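Local atomic coordinates of probable L,D-transpeptidase 3 (Mycobacterium tuberculosis, PDB entry 6D4K), a protein that is a probable L,D-transpeptidase of the mycobacterial cell wall that may perform as-yet-unknown cross-linking reactions and may anchor proteins to peptidoglycan. Residues A[90-102]-A[109-121]. Numbering follows the deposited sequence.
Sequences PDRFWPAHSTVEL and SDFKTGPAVVGVA
Phe111 lays one ring face over the side chain of Val100, whose CB sits 3.6 Å from Phe111 CZ in a CH-pi contact. A chi1 of 64° puts Phe111 CG between its own backbone N and carbonyl carbon, and the ring then comes nearer the partner strand. The ring edge meets a face of Trp94 in a T-shaped stack, planes at 79°, and Leu102 CD2 touches the same ring near its plane. Strands 99-102 and 109-113 form an antiparallel hairpin, with Val100 and Phe111 as a hydrogen-bonded pair. On the other face of the sheet, Thr99 OG1 lies against Lys112 CD.

At the end of strand 109-113, Thr113 OG1 holds the loop of residues 95-98. It donates to Pro95 O at 2.6 Å, on a lone pair, and accepts from Ser98 N at 3.0 Å. His97 N donates a hydrogen bond to Gly114 O at 2.9 Å from above the carbonyl plane. The His97 ring lies over Gly114 and Pro115, and His97 NE2 is hydrogen-bonded to Asp133 OD2.

The hairpin sits between strands 38-39 and 68-71 in the Ig-like domain. Residues 114-116 lead on to strand 117-122 of the catalytic domain. Phe93 of the preceding loop and Val118 both pack on Pro256 of strand 256-260.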
ATOM      1  N   PRO A  90       3.040 -10.619   7.397  1.00 16.72           N
ATOM      2  CA  PRO A  90       4.396 -11.181   7.466  1.00 16.43           C
ATOM      3  C   PRO A  90       5.394 -10.155   7.973  1.00 17.37           C
ATOM      4  O   PRO A  90       5.320  -8.972   7.636  1.00 18.58           O
ATOM      5  CB  PRO A  90       4.694 -11.585   6.019  1.00 16.62           C
ATOM      6  CG  PRO A  90       3.792 -10.706   5.184  1.00 18.36           C
ATOM      7  CD  PRO A  90       2.537 -10.521   6.014  1.00 17.65           C
ATOM      8  N   ASP A  91       6.356 -10.628   8.766  1.00 17.63           N
ATOM      9  CA  ASP A  91       7.367  -9.730   9.300  1.00 19.37           C
ATOM     10  C   ASP A  91       8.392  -9.315   8.248  1.00 19.69           C
ATOM     11  O   ASP A  91       9.114  -8.327   8.446  1.00 23.93           O
ATOM     12  CB  ASP A  91       8.125 -10.441  10.413  1.00 19.73           C
ATOM     13  CG  ASP A  91       7.320 -10.616  11.686  1.00 21.66           C
ATOM     14  OD1 ASP A  91       6.387  -9.830  11.954  1.00 23.81           O
ATOM     15  OD2 ASP A  91       7.682 -11.532  12.463  1.00 24.53           O
ATOM     16  N   ARG A  92       8.494 -10.068   7.158  1.00 18.83           N
ATOM     17  CA  ARG A  92       9.452  -9.835   6.088  1.00 18.49           C
ATOM     18  C   ARG A  92       8.697  -9.932   4.775  1.00 18.63           C
ATOM     19  O   ARG A  92       7.545 -10.364   4.749  1.00 20.60           O
ATOM     20  CB  ARG A  92      10.592 -10.879   6.127  1.00 19.92           C
ATOM     21  CG  ARG A  92      11.054 -11.291   7.530  1.00 22.05           C
ATOM     22  CD  ARG A  92      12.187 -12.286   7.456  1.00 22.77           C
ATOM     23  NE  ARG A  92      11.865 -13.435   6.614  1.00 24.50           N
ATOM     24  CZ  ARG A  92      11.468 -14.623   7.059  1.00 25.36           C
ATOM     25  NH1 ARG A  92      11.344 -14.856   8.363  1.00 25.28           N
ATOM     26  NH2 ARG A  92      11.215 -15.595   6.189  1.00 28.43           N
ATOM     27  N   PHE A  93       9.338  -9.543   3.684  1.00 18.78           N
ATOM     28  CA  PHE A  93       8.737  -9.705   2.369  1.00 19.48           C
ATOM     29  C   PHE A  93       8.843 -11.156   1.916  1.00 17.49           C
ATOM     30  O   PHE A  93       9.857 -11.822   2.156  1.00 19.29           O
ATOM     31  CB  PHE A  93       9.447  -8.823   1.340  1.00 20.28           C
ATOM     32  CG  PHE A  93       9.398  -7.352   1.654  1.00 22.83           C
ATOM     33  CD1 PHE A  93       8.433  -6.833   2.502  1.00 25.48           C
ATOM     34  CD2 PHE A  93      10.338  -6.488   1.110  1.00 26.05           C
ATOM     35  CE1 PHE A  93       8.399  -5.475   2.794  1.00 28.26           C
ATOM     36  CE2 PHE A  93      10.310  -5.130   1.397  1.00 26.96           C
ATOM     37  CZ  PHE A  93       9.342  -4.625   2.244  1.00 28.51           C
ATOM     38  N   TRP A  94       7.793 -11.643   1.256  1.00 17.88           N
ATOM     39  CA  TRP A  94       7.868 -12.909   0.551  1.00 17.87           C
ATOM     40  C   TRP A  94       8.945 -12.813  -0.527  1.00 17.65           C
ATOM     41  O   TRP A  94       9.186 -11.732  -1.073  1.00 19.47           O
ATOM     42  CB  TRP A  94       6.529 -13.197  -0.143  1.00 17.35           C
ATOM     43  CG  TRP A  94       5.350 -13.238   0.754  1.00 18.42           C
ATOM     44  CD1 TRP A  94       4.295 -12.363   0.758  1.00 16.75           C
ATOM     45  CD2 TRP A  94       5.066 -14.213   1.769  1.00 17.56           C
ATOM     46  NE1 TRP A  94       3.391 -12.722   1.730  1.00 17.68           N
ATOM     47  CE2 TRP A  94       3.823 -13.865   2.347  1.00 17.59           C
ATOM     48  CE3 TRP A  94       5.731 -15.359   2.224  1.00 17.95           C
ATOM     49  CZ2 TRP A  94       3.253 -14.600   3.392  1.00 19.26           C
ATOM     50  CZ3 TRP A  94       5.166 -16.092   3.256  1.00 19.19           C
ATOM     51  CH2 TRP A  94       3.925 -15.714   3.818  1.00 19.60           C
ATOM     52  N   PRO A  95       9.553 -13.940  -0.909  1.00 18.44           N
ATOM     53  CA  PRO A  95      10.436 -13.918  -2.083  1.00 19.08           C
ATOM     54  C   PRO A  95       9.623 -13.587  -3.327  1.00 18.10           C
ATOM     55  O   PRO A  95       8.480 -14.028  -3.471  1.00 19.34           O
ATOM     56  CB  PRO A  95      10.996 -15.347  -2.140  1.00 22.20           C
ATOM     57  CG  PRO A  95       9.980 -16.185  -1.446  1.00 23.34           C
ATOM     58  CD  PRO A  95       9.336 -15.307  -0.395  1.00 21.43           C
ATOM     59  N   ALA A  96      10.214 -12.780  -4.206  1.00 18.61           N
ATOM     60  CA  ALA A  96       9.592 -12.406  -5.467  1.00 19.77           C
ATOM     61  C   ALA A  96       9.630 -13.569  -6.455  1.00 18.62           C
ATOM     62  O   ALA A  96      10.425 -14.508  -6.325  1.00 20.68           O
ATOM     63  CB  ALA A  96      10.318 -11.206  -6.078  1.00 18.91           C
ATOM     64  N   HIS A  97       8.757 -13.496  -7.464  1.00 18.88           N
ATOM     65  CA  HIS A  97       8.771 -14.446  -8.585  1.00 19.39           C
ATOM     66  C   HIS A  97       8.707 -15.896  -8.114  1.00 20.92           C
ATOM     67  O   HIS A  97       9.333 -16.788  -8.690  1.00 23.92           O
ATOM     68  CB  HIS A  97       9.991 -14.224  -9.477  1.00 22.11           C
ATOM     69  CG  HIS A  97      10.120 -12.827  -9.981  1.00 21.62           C
ATOM     70  ND1 HIS A  97       9.283 -12.318 -10.949  1.00 22.23           N
ATOM     71  CD2 HIS A  97      10.997 -11.841  -9.683  1.00 20.66           C
ATOM     72  CE1 HIS A  97       9.625 -11.073 -11.217  1.00 21.85           C
ATOM     73  NE2 HIS A  97      10.670 -10.760 -10.468  1.00 21.87           N
ATOM     74  N   SER A  98       7.929 -16.144  -7.067  1.00 19.80           N
ATOM     75  CA  SER A  98       7.943 -17.445  -6.415  1.00 20.10           C
ATOM     76  C   SER A  98       6.532 -17.987  -6.245  1.00 20.85           C
ATOM     77  O   SER A  98       5.543 -17.260  -6.345  1.00 20.97           O
ATOM     78  CB  SER A  98       8.572 -17.351  -5.023  1.00 22.59           C
ATOM     79  OG  SER A  98       9.923 -16.938  -5.109  1.00 25.14           O
ATOM     80  N   THR A  99       6.459 -19.278  -5.947  1.00 21.16           N
ATOM     81  CA  THR A  99       5.241 -19.909  -5.460  1.00 21.42           C
ATOM     82  C   THR A  99       5.394 -20.097  -3.957  1.00 21.58           C
ATOM     83  O   THR A  99       6.346 -20.739  -3.508  1.00 23.61           O
ATOM     84  CB  THR A  99       5.015 -21.255  -6.151  1.00 24.64           C
ATOM     85  OG1 THR A  99       4.841 -21.044  -7.556  1.00 28.64           O
ATOM     86  CG2 THR A  99       3.781 -21.950  -5.595  1.00 26.95           C
ATOM     87  N   VAL A 100       4.492 -19.509  -3.184  1.00 19.71           N
ATOM     88  CA  VAL A 100       4.481 -19.644  -1.735  1.00 19.70           C
ATOM     89  C   VAL A 100       3.424 -20.674  -1.383  1.00 18.37           C
ATOM     90  O   VAL A 100       2.263 -20.543  -1.777  1.00 18.99           O
ATOM     91  CB  VAL A 100       4.181 -18.300  -1.045  1.00 18.80           C
ATOM     92  CG1 VAL A 100       4.102 -18.494   0.466  1.00 21.00           C
ATOM     93  CG2 VAL A 100       5.244 -17.258  -1.394  1.00 20.21           C
ATOM     94  N   GLU A 101       3.825 -21.731  -0.683  1.00 20.90           N
ATOM     95  CA  GLU A 101       2.859 -22.681  -0.158  1.00 22.17           C
ATOM     96  C   GLU A 101       2.297 -22.153   1.149  1.00 20.15           C
ATOM     97  O   GLU A 101       3.019 -21.586   1.972  1.00 22.49           O
ATOM     98  CB  GLU A 101       3.496 -24.049   0.062  1.00 27.90           C
ATOM     99  CG  GLU A 101       4.110 -24.627  -1.191  1.00 34.54           C
ATOM    100  CD  GLU A 101       4.558 -26.057  -0.997  1.00 47.47           C
ATOM    101  OE1 GLU A 101       3.721 -26.883  -0.575  1.00 52.66           O
ATOM    102  OE2 GLU A 101       5.745 -26.354  -1.255  1.00 53.12           O
ATOM    103  N   LEU A 102       1.003 -22.350   1.345  1.00 20.13           N
ATOM    104  CA  LEU A 102       0.319 -21.757   2.477  1.00 23.10           C
ATOM    105  C   LEU A 102      -0.588 -22.800   3.111  1.00 24.15           C
ATOM    106  O   LEU A 102      -1.383 -23.443   2.418  1.00 27.03           O
ATOM    107  CB  LEU A 102      -0.483 -20.548   1.989  1.00 25.85           C
ATOM    108  CG  LEU A 102      -1.156 -19.659   3.008  1.00 24.61           C
ATOM    109  CD1 LEU A 102      -0.135 -19.065   3.964  1.00 26.34           C
ATOM    110  CD2 LEU A 102      -1.863 -18.560   2.272  1.00 21.61           C
ATOM    111  N   SER A 109      -3.069 -24.362   0.603  1.00 29.02           N
ATOM    112  CA  SER A 109      -3.240 -23.492  -0.546  1.00 28.75           C
ATOM    113  C   SER A 109      -1.863 -23.089  -1.048  1.00 25.60           C
ATOM    114  O   SER A 109      -0.826 -23.485  -0.498  1.00 27.69           O
ATOM    115  CB  SER A 109      -4.059 -22.252  -0.169  1.00 30.76           C
ATOM    116  OG  SER A 109      -4.585 -21.612  -1.317  1.00 36.87           O
ATOM    117  N   ASP A 110      -1.858 -22.294  -2.104  1.00 23.16           N
ATOM    118  CA  ASP A 110      -0.625 -21.678  -2.562  1.00 20.81           C
ATOM    119  C   ASP A 110      -0.975 -20.419  -3.329  1.00 17.86           C
ATOM    120  O   ASP A 110      -2.110 -20.224  -3.761  1.00 20.98           O
ATOM    121  CB  ASP A 110       0.244 -22.632  -3.402  1.00 26.75           C
ATOM    122  CG  ASP A 110      -0.428 -23.087  -4.703  1.00 40.78           C
ATOM    123  OD1 ASP A 110      -1.092 -22.280  -5.389  1.00 41.64           O
ATOM    124  OD2 ASP A 110      -0.266 -24.275  -5.054  1.00 52.38           O
ATOM    125  N   PHE A 111       0.024 -19.574  -3.499  1.00 17.15           N
ATOM    126  CA  PHE A 111      -0.142 -18.368  -4.282  1.00 16.40           C
ATOM    127  C   PHE A 111       1.199 -18.049  -4.908  1.00 16.11           C
ATOM    128  O   PHE A 111       2.199 -18.694  -4.615  1.00 17.76           O
ATOM    129  CB  PHE A 111      -0.739 -17.221  -3.460  1.00 16.73           C
ATOM    130  CG  PHE A 111       0.134 -16.749  -2.327  1.00 16.79           C
ATOM    131  CD1 PHE A 111       1.083 -15.751  -2.539  1.00 17.77           C
ATOM    132  CD2 PHE A 111      -0.013 -17.275  -1.047  1.00 18.74           C
ATOM    133  CE1 PHE A 111       1.865 -15.275  -1.493  1.00 17.96           C
ATOM    134  CE2 PHE A 111       0.775 -16.815   0.006  1.00 18.13           C
ATOM    135  CZ  PHE A 111       1.717 -15.805  -0.217  1.00 17.53           C
ATOM    136  N   LYS A 112       1.215 -17.062  -5.781  1.00 15.45           N
ATOM    137  CA  LYS A 112       2.411 -16.666  -6.499  1.00 17.17           C
ATOM    138  C   LYS A 112       2.704 -15.207  -6.223  1.00 15.40           C
ATOM    139  O   LYS A 112       1.793 -14.393  -6.060  1.00 17.19           O
ATOM    140  CB  LYS A 112       2.246 -16.875  -8.008  1.00 21.63           C
ATOM    141  CG  LYS A 112       1.995 -18.348  -8.327  1.00 28.50           C
ATOM    142  CD  LYS A 112       2.783 -18.835  -9.533  1.00 37.09           C
ATOM    143  CE  LYS A 112       1.994 -19.849 -10.338  1.00 43.22           C
ATOM    144  NZ  LYS A 112       1.399 -20.914  -9.483  1.00 46.45           N
ATOM    145  N   THR A 113       3.987 -14.878  -6.195  1.00 17.02           N
ATOM    146  CA  THR A 113       4.408 -13.495  -6.086  1.00 16.14           C
ATOM    147  C   THR A 113       4.981 -13.027  -7.419  1.00 17.23           C
ATOM    148  O   THR A 113       5.647 -13.798  -8.124  1.00 18.92           O
ATOM    149  CB  THR A 113       5.453 -13.318  -4.987  1.00 17.72           C
ATOM    150  OG1 THR A 113       6.526 -14.240  -5.197  1.00 19.35           O
ATOM    151  CG2 THR A 113       4.826 -13.572  -3.616  1.00 18.59           C
ATOM    152  N   GLY A 114       4.714 -11.768  -7.761  1.00 17.70           N
ATOM    153  CA  GLY A 114       5.354 -11.145  -8.896  1.00 18.04           C
ATOM    154  C   GLY A 114       6.681 -10.529  -8.491  1.00 17.66           C
ATOM    155  O   GLY A 114       7.328 -10.974  -7.528  1.00 18.08           O
ATOM    156  N   PRO A 115       7.107  -9.486  -9.203  1.00 19.10           N
ATOM    157  CA  PRO A 115       8.338  -8.787  -8.816  1.00 18.64           C
ATOM    158  C   PRO A 115       8.147  -8.045  -7.500  1.00 17.71           C
ATOM    159  O   PRO A 115       7.031  -7.676  -7.115  1.00 18.88           O
ATOM    160  CB  PRO A 115       8.563  -7.805  -9.972  1.00 20.06           C
ATOM    161  CG  PRO A 115       7.181  -7.555 -10.512  1.00 22.38           C
ATOM    162  CD  PRO A 115       6.432  -8.848 -10.352  1.00 20.14           C
ATOM    163  N   ALA A 116       9.265  -7.800  -6.815  1.00 17.88           N
ATOM    164  CA  ALA A 116       9.238  -6.979  -5.606  1.00 16.75           C
ATOM    165  C   ALA A 116       9.255  -5.524  -6.038  1.00 17.18           C
ATOM    166  O   ALA A 116      10.289  -4.991  -6.421  1.00 18.52           O
ATOM    167  CB  ALA A 116      10.419  -7.309  -4.700  1.00 18.82           C
ATOM    168  N   VAL A 117       8.102  -4.876  -6.004  1.00 17.13           N
ATOM    169  CA  VAL A 117       8.009  -3.480  -6.411  1.00 16.04           C
ATOM    170  C   VAL A 117       7.833  -2.697  -5.120  1.00 18.30           C
ATOM    171  O   VAL A 117       6.758  -2.725  -4.505  1.00 19.82           O
ATOM    172  CB  VAL A 117       6.867  -3.232  -7.404  1.00 16.92           C
ATOM    173  CG1 VAL A 117       6.806  -1.755  -7.794  1.00 18.79           C
ATOM    174  CG2 VAL A 117       7.018  -4.149  -8.623  1.00 18.02           C
ATOM    175  N   VAL A 118       8.909  -2.047  -4.684  1.00 19.23           N
ATOM    176  CA  VAL A 118       8.983  -1.406  -3.380  1.00 20.58           C
ATOM    177  C   VAL A 118       9.056   0.096  -3.588  1.00 21.15           C
ATOM    178  O   VAL A 118       9.883   0.575  -4.374  1.00 22.55           O
ATOM    179  CB  VAL A 118      10.219  -1.884  -2.594  1.00 21.74           C
ATOM    180  CG1 VAL A 118      10.288  -1.209  -1.236  1.00 24.20           C
ATOM    181  CG2 VAL A 118      10.248  -3.408  -2.462  1.00 21.41           C
ATOM    182  N   GLY A 119       8.218   0.834  -2.868  1.00 20.90           N
ATOM    183  CA  GLY A 119       8.265   2.279  -2.903  1.00 21.15           C
ATOM    184  C   GLY A 119       8.610   2.847  -1.543  1.00 23.07           C
ATOM    185  O   GLY A 119       8.004   2.460  -0.541  1.00 24.05           O
ATOM    186  N   VAL A 120       9.592   3.744  -1.484  1.00 24.12           N
ATOM    187  CA  VAL A 120      10.034   4.344  -0.226  1.00 25.71           C
ATOM    188  C   VAL A 120       9.837   5.849  -0.312  1.00 25.52           C
ATOM    189  O   VAL A 120      10.453   6.513  -1.155  1.00 26.25           O
ATOM    190  CB  VAL A 120      11.496   3.995   0.097  1.00 26.68           C
ATOM    191  CG1 VAL A 120      11.911   4.640   1.415  1.00 29.34           C
ATOM    192  CG2 VAL A 120      11.681   2.489   0.159  1.00 27.50           C
ATOM    193  N   ALA A 121       8.988   6.385   0.559  1.00 25.87           N
ATOM    194  CA  ALA A 121       8.749   7.819   0.641  1.00 27.76           C
ATOM    195  C   ALA A 121       9.618   8.407   1.741  1.00 31.04           C
ATOM    196  O   ALA A 121       9.623   7.903   2.870  1.00 31.55           O
ATOM    197  CB  ALA A 121       7.282   8.106   0.956  1.00 27.93           C
TER